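PDB 1K1A: B-cell lymphoma 3-encoded protein from Homo sapiens, which regulates transcription of NF-kappa-B target genes, holding back nuclear entry of the p50 subunit in the cytoplasm and acting as a transcriptional activator in the nucleus. Local coordinates for residues 48-53 and 60-65; 81-86 and 117-122. All blocks are in the same frame, centred on the assembly; numbering follows the deposited sequence. Where two conformers were deposited one is given.

Both contacts belong to the ankyrin repeat domain of Bcl-3, a row of helical pairs stacked side by side. Contact 1 lies inside the second repeat and closes its hairpin, helix 49-55 against helix 59-67. Contact 2 joins two repeats, laying helix 82-88 of the third beside helix 119-126 of the fourth. They follow in series along the chain, with centres about 16 Å apart, contact 2 near the middle of the chain and contact 1 farther toward its N-terminal end. They also touch: Leu85 CD1 lies 3.5 Å from His51 ND1, and Leu50 packs on Ala82. Pairing within a repeat and stacking between repeats thus build one continuous elongated domain.

Contact 1. Residues 48-53 and 60-65; sequences TPLHLA and SVVRLL
Leu65 and Val62 of the second helix of this ankyrin repeat face Pro49, Leu50 and Ala53 of the first, forming the inside of the helix-turn-helix hairpin of repeat 2. The short helical segments run nearly antiparallel, at 155° with axes 9.0 Å apart, and what joins them is apolar. Ala53 meets two valines at once: its CB lies 3.8 Å from Val62 CG2 and 3.9 Å from Val61 CG1. The side chains of Leu50 and Val62 cross at about a right angle. Leu50 CD1 comes against Val62 CG1 because chi1 of -180° swings CG away from the backbone N.

A polar side-chain bond lies within residues 48-53, at the start of the helix. Thr48, at the N-cap, accepts a nearly straight bond from His51 N through OG1 (168°), and the same oxygen sits above the rim of the His51 ring. Beyond the pair, Pro49 rests on helix 12-18 and Val62 on helix 92-101, tying the hairpin to the repeats before and after it. Leu65 meets backbone as well as side chains: its CD1 methyl lies 3.7 Å from Leu50 N and 4.1 Å from Pro49 CB.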
loop_
_atom_site.group_PDB
_atom_site.type_symbol
_atom_site.label_atom_id
_atom_site.label_comp_id
_atom_site.label_asym_id
_atom_site.label_seq_id
_atom_site.Cartn_x
_atom_site.Cartn_y
_atom_site.Cartn_z
ATOM N N THR A 48 -10.538 -4.008 15.473
ATOM C CA THR A 48 -10.165 -3.471 16.769
ATOM C C THR A 48 -10.517 -1.998 16.751
ATOM O O THR A 48 -10.818 -1.440 15.692
ATOM C CB THR A 48 -8.658 -3.605 17.011
ATOM O OG1 THR A 48 -7.942 -2.827 16.037
ATOM C CG2 THR A 48 -8.179 -5.043 16.767
ATOM N N PRO A 49 -10.507 -1.363 17.915
ATOM C CA PRO A 49 -10.687 0.091 17.989
ATOM C C PRO A 49 -9.691 0.868 17.111
ATOM O O PRO A 49 -10.080 1.882 16.529
ATOM C CB PRO A 49 -10.474 0.389 19.470
ATOM C CG PRO A 49 -10.968 -0.846 20.147
ATOM C CD PRO A 49 -10.444 -1.984 19.252
ATOM N N LEU A 50 -8.451 0.379 16.974
ATOM C CA LEU A 50 -7.465 1.062 16.140
ATOM C C LEU A 50 -7.860 1.015 14.660
ATOM O O LEU A 50 -7.739 2.019 13.947
ATOM C CB LEU A 50 -6.053 0.483 16.348
ATOM C CG LEU A 50 -4.896 1.102 15.541
ATOM C CD1 LEU A 50 -4.773 2.614 15.806
ATOM C CD2 LEU A 50 -3.605 0.402 15.862
ATOM N N HIS A 51 -8.318 -0.146 14.199
ATOM C CA HIS A 51 -8.793 -0.274 12.829
ATOM C C HIS A 51 -9.855 0.791 12.604
ATOM O O HIS A 51 -9.870 1.458 11.576
ATOM C CB HIS A 51 -9.443 -1.641 12.585
ATOM C CG HIS A 51 -8.489 -2.801 12.621
ATOM N ND1 HIS A 51 -7.260 -2.790 11.994
ATOM C CD2 HIS A 51 -8.612 -4.029 13.180
ATOM C CE1 HIS A 51 -6.660 -3.951 12.184
ATOM N NE2 HIS A 51 -7.456 -4.719 12.905
ATOM N N LEU A 52 -10.770 0.915 13.565
ATOM C CA LEU A 52 -11.873 1.866 13.455
ATOM C C LEU A 52 -11.409 3.320 13.446
ATOM O O LEU A 52 -11.994 4.167 12.760
ATOM C CB LEU A 52 -12.902 1.628 14.561
ATOM C CG LEU A 52 -13.784 0.402 14.313
ATOM C CD1 LEU A 52 -14.783 0.189 15.465
ATOM C CD2 LEU A 52 -14.504 0.542 12.982
ATOM N N ALA A 53 -10.356 3.607 14.199
ATOM C CA ALA A 53 -9.803 4.954 14.238
ATOM C C ALA A 53 -9.261 5.354 12.873
ATOM O O ALA A 53 -9.392 6.504 12.468
ATOM C CB ALA A 53 -8.724 5.058 15.288
ATOM N N SER A 60 -5.732 11.753 15.776
ATOM C CA SER A 60 -5.469 11.921 17.205
ATOM C C SER A 60 -5.799 10.668 18.017
ATOM O O SER A 60 -5.134 10.370 19.007
ATOM C CB SER A 60 -6.250 13.099 17.774
ATOM O OG SER A 60 -5.754 14.322 17.272
ATOM N N VAL A 61 -6.845 9.956 17.608
ATOM C CA VAL A 61 -7.229 8.721 18.278
ATOM C C VAL A 61 -6.220 7.615 17.969
ATOM O O VAL A 61 -5.854 6.819 18.848
ATOM C CB VAL A 61 -8.652 8.304 17.897
ATOM C CG1 VAL A 61 -9.081 7.061 18.667
ATOM C CG2 VAL A 61 -9.621 9.461 18.156
ATOM N N VAL A 62 -5.764 7.579 16.722
ATOM C CA VAL A 62 -4.754 6.614 16.313
ATOM C C VAL A 62 -3.523 6.749 17.216
ATOM O O VAL A 62 -2.999 5.762 17.730
ATOM C CB VAL A 62 -4.326 6.840 14.852
ATOM C CG1 VAL A 62 -3.065 6.025 14.525
ATOM C CG2 VAL A 62 -5.471 6.498 13.879
ATOM N N ARG A 63 -3.069 7.982 17.402
ATOM C CA ARG A 63 -1.906 8.278 18.241
ATOM C C ARG A 63 -2.083 7.817 19.691
ATOM O O ARG A 63 -1.175 7.229 20.284
ATOM C CB ARG A 63 -1.617 9.788 18.236
ATOM C CG ARG A 63 -1.013 10.332 16.932
ATOM C CD ARG A 63 -0.506 11.783 17.029
ATOM N NE ARG A 63 -0.146 12.323 15.711
ATOM C CZ ARG A 63 1.072 12.256 15.183
ATOM N NH1 ARG A 63 2.052 11.672 15.856
ATOM N NH2 ARG A 63 1.312 12.765 13.977
ATOM N N LEU A 64 -3.238 8.125 20.268
ATOM C CA LEU A 64 -3.543 7.740 21.648
ATOM C C LEU A 64 -3.507 6.224 21.803
ATOM O O LEU A 64 -2.865 5.698 22.713
ATOM C CB LEU A 64 -4.919 8.271 22.070
ATOM C CG LEU A 64 -5.419 7.935 23.485
ATOM C CD1 LEU A 64 -6.676 8.730 23.812
ATOM C CD2 LEU A 64 -5.677 6.441 23.653
ATOM N N LEU A 65 -4.198 5.531 20.906
ATOM C CA LEU A 65 -4.302 4.081 20.975
ATOM C C LEU A 65 -2.957 3.390 20.789
ATOM O O LEU A 65 -2.619 2.476 21.534
ATOM C CB LEU A 65 -5.318 3.549 19.949
ATOM C CG LEU A 65 -6.801 3.843 20.233
ATOM C CD1 LEU A 65 -7.661 3.335 19.087
ATOM C CD2 LEU A 65 -7.246 3.216 21.544
#

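Contact 2. Residues 81-86 and 117-122; sequences TAAHLA and LTALHV
Leu117 meets the ring of His84 through its backbone: its carbonyl O lies 2.9 Å from His84 CE1, at the edge of the imidazole and near the ring plane. A carbon of the ring, flanked by its two nitrogens, thus faces the oxygen, a short approach consistent with a C-H...O contact. The histidine belongs to the TAAHLA segment of ankyrin repeat 3, a form of the TPLH motif that opens the first helix of a repeat; chi1 of -72° sets CG anti to the carbonyl carbon and lets the ring reach toward repeat 4.

Thr118 comes next, its carbonyl carbon placed obliquely to the ring, 3.5 Å from His84 CE1. Its own side chain turns to the helix it begins: OG1 caps it by accepting from His121 N at 3.2 Å. Ala119 follows, its CA and that of His84 being the nearest CA pair of the two segments, 4.6 Å apart. Here CB packs on Ala83 CB at 4.4 Å, two small methyl groups, consistent with the close approach of the helices, while its backbone N stands obliquely to the imidazole. His121, at the position equivalent to His84, points onward to repeat 5, where its ring meets that of His156. Val122 completes the segment, with CG2 at the edge of the His84 ring, 4.3 Å from ND1.

With His84 replaced by an alanine, the Leu117 carbonyl and the Val122 methyl would probably be left without their ring partner, and a gap is likely to open between repeats 3 and 4. One flat side chain spans the interface by combining a ring C-H, probably polarised by the two flanking nitrogens and pointing roughly toward a carbonyl O, with loose van der Waals contact of the Val122 methyl at the ring edge.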
loop_
_atom_site.group_PDB
_atom_site.type_symbol
_atom_site.label_atom_id
_atom_site.label_comp_id
_atom_site.label_asym_id
_atom_site.label_seq_id
_atom_site.Cartn_x
_atom_site.Cartn_y
_atom_site.Cartn_z
ATOM N N THR A 81 -3.525 -4.652 8.024
ATOM C CA THR A 81 -2.965 -3.999 9.208
ATOM C C THR A 81 -3.469 -2.566 9.208
ATOM O O THR A 81 -4.120 -2.137 8.262
ATOM C CB THR A 81 -1.415 -3.976 9.183
ATOM O OG1 THR A 81 -0.956 -3.240 8.030
ATOM C CG2 THR A 81 -0.827 -5.400 8.987
ATOM N N ALA A 82 -3.168 -1.828 10.270
ATOM C CA ALA A 82 -3.528 -0.417 10.343
ATOM C C ALA A 82 -2.988 0.348 9.127
ATOM O O ALA A 82 -3.675 1.205 8.557
ATOM C CB ALA A 82 -2.993 0.177 11.618
ATOM N N ALA A 83 -1.759 0.031 8.732
ATOM C CA ALA A 83 -1.124 0.686 7.594
ATOM C C ALA A 83 -1.874 0.438 6.288
ATOM O O ALA A 83 -2.044 1.362 5.488
ATOM C CB ALA A 83 0.338 0.259 7.466
ATOM N N HIS A 84 -2.305 -0.811 6.068
ATOM C CA HIS A 84 -3.072 -1.163 4.874
ATOM C C HIS A 84 -4.348 -0.329 4.832
ATOM O O HIS A 84 -4.749 0.172 3.781
ATOM C CB HIS A 84 -3.507 -2.648 4.886
ATOM C CG HIS A 84 -2.403 -3.640 4.650
ATOM N ND1 HIS A 84 -1.963 -3.990 3.386
ATOM C CD2 HIS A 84 -1.731 -4.440 5.511
ATOM C CE1 HIS A 84 -1.032 -4.924 3.487
ATOM N NE2 HIS A 84 -0.875 -5.217 4.765
ATOM N N LEU A 85 -5.017 -0.228 5.974
ATOM C CA LEU A 85 -6.295 0.487 6.037
ATOM C C LEU A 85 -6.126 1.981 5.800
ATOM O O LEU A 85 -6.970 2.607 5.151
ATOM C CB LEU A 85 -7.007 0.230 7.370
ATOM C CG LEU A 85 -7.536 -1.192 7.580
ATOM C CD1 LEU A 85 -8.112 -1.333 8.980
ATOM C CD2 LEU A 85 -8.598 -1.532 6.527
ATOM N N ALA A 86 -5.042 2.556 6.320
ATOM C CA ALA A 86 -4.751 3.970 6.073
ATOM C C ALA A 86 -4.567 4.222 4.579
ATOM O O ALA A 86 -5.030 5.237 4.056
ATOM C CB ALA A 86 -3.533 4.437 6.858
ATOM N N LEU A 117 -1.142 -8.446 -0.903
ATOM C CA LEU A 117 -0.569 -7.128 -1.173
ATOM C C LEU A 117 0.034 -6.449 0.044
ATOM O O LEU A 117 -0.440 -6.631 1.173
ATOM C CB LEU A 117 -1.642 -6.196 -1.760
ATOM C CG LEU A 117 -2.365 -6.651 -3.027
ATOM C CD1 LEU A 117 -3.409 -5.622 -3.437
ATOM C CD2 LEU A 117 -1.375 -6.885 -4.152
ATOM N N THR A 118 1.072 -5.646 -0.197
ATOM C CA THR A 118 1.629 -4.785 0.836
ATOM C C THR A 118 0.843 -3.490 0.837
ATOM O O THR A 118 0.052 -3.241 -0.068
ATOM C CB THR A 118 3.090 -4.431 0.537
ATOM O OG1 THR A 118 3.149 -3.637 -0.663
ATOM C CG2 THR A 118 3.899 -5.673 0.204
ATOM N N ALA A 119 1.078 -2.668 1.856
ATOM C CA ALA A 119 0.487 -1.342 1.929
ATOM C C ALA A 119 0.856 -0.510 0.696
ATOM O O ALA A 119 0.028 0.240 0.178
ATOM C CB ALA A 119 0.929 -0.643 3.191
ATOM N N LEU A 120 2.092 -0.654 0.226
ATOM C CA LEU A 120 2.545 0.065 -0.968
ATOM C C LEU A 120 1.726 -0.287 -2.218
ATOM O O LEU A 120 1.364 0.598 -3.004
ATOM C CB LEU A 120 4.047 -0.157 -1.213
ATOM C CG LEU A 120 4.627 0.575 -2.420
ATOM C CD1 LEU A 120 4.350 2.071 -2.287
ATOM C CD2 LEU A 120 6.121 0.318 -2.540
ATOM N N HIS A 121 1.438 -1.573 -2.409
ATOM C CA HIS A 121 0.593 -2.003 -3.529
ATOM C C HIS A 121 -0.767 -1.315 -3.454
ATOM O O HIS A 121 -1.255 -0.779 -4.440
ATOM C CB HIS A 121 0.375 -3.523 -3.527
ATOM C CG HIS A 121 1.592 -4.320 -3.886
ATOM N ND1 HIS A 121 2.112 -4.358 -5.164
ATOM C CD2 HIS A 121 2.368 -5.144 -3.143
ATOM C CE1 HIS A 121 3.166 -5.155 -5.185
ATOM N NE2 HIS A 121 3.349 -5.636 -3.970
ATOM N N VAL A 122 -1.387 -1.362 -2.278
ATOM C CA VAL A 122 -2.676 -0.714 -2.058
ATOM C C VAL A 122 -2.609 0.786 -2.364
ATOM O O VAL A 122 -3.459 1.320 -3.079
ATOM C CB VAL A 122 -3.166 -0.912 -0.610
ATOM C CG1 VAL A 122 -4.430 -0.105 -0.360
ATOM C CG2 VAL A 122 -3.426 -2.394 -0.333
#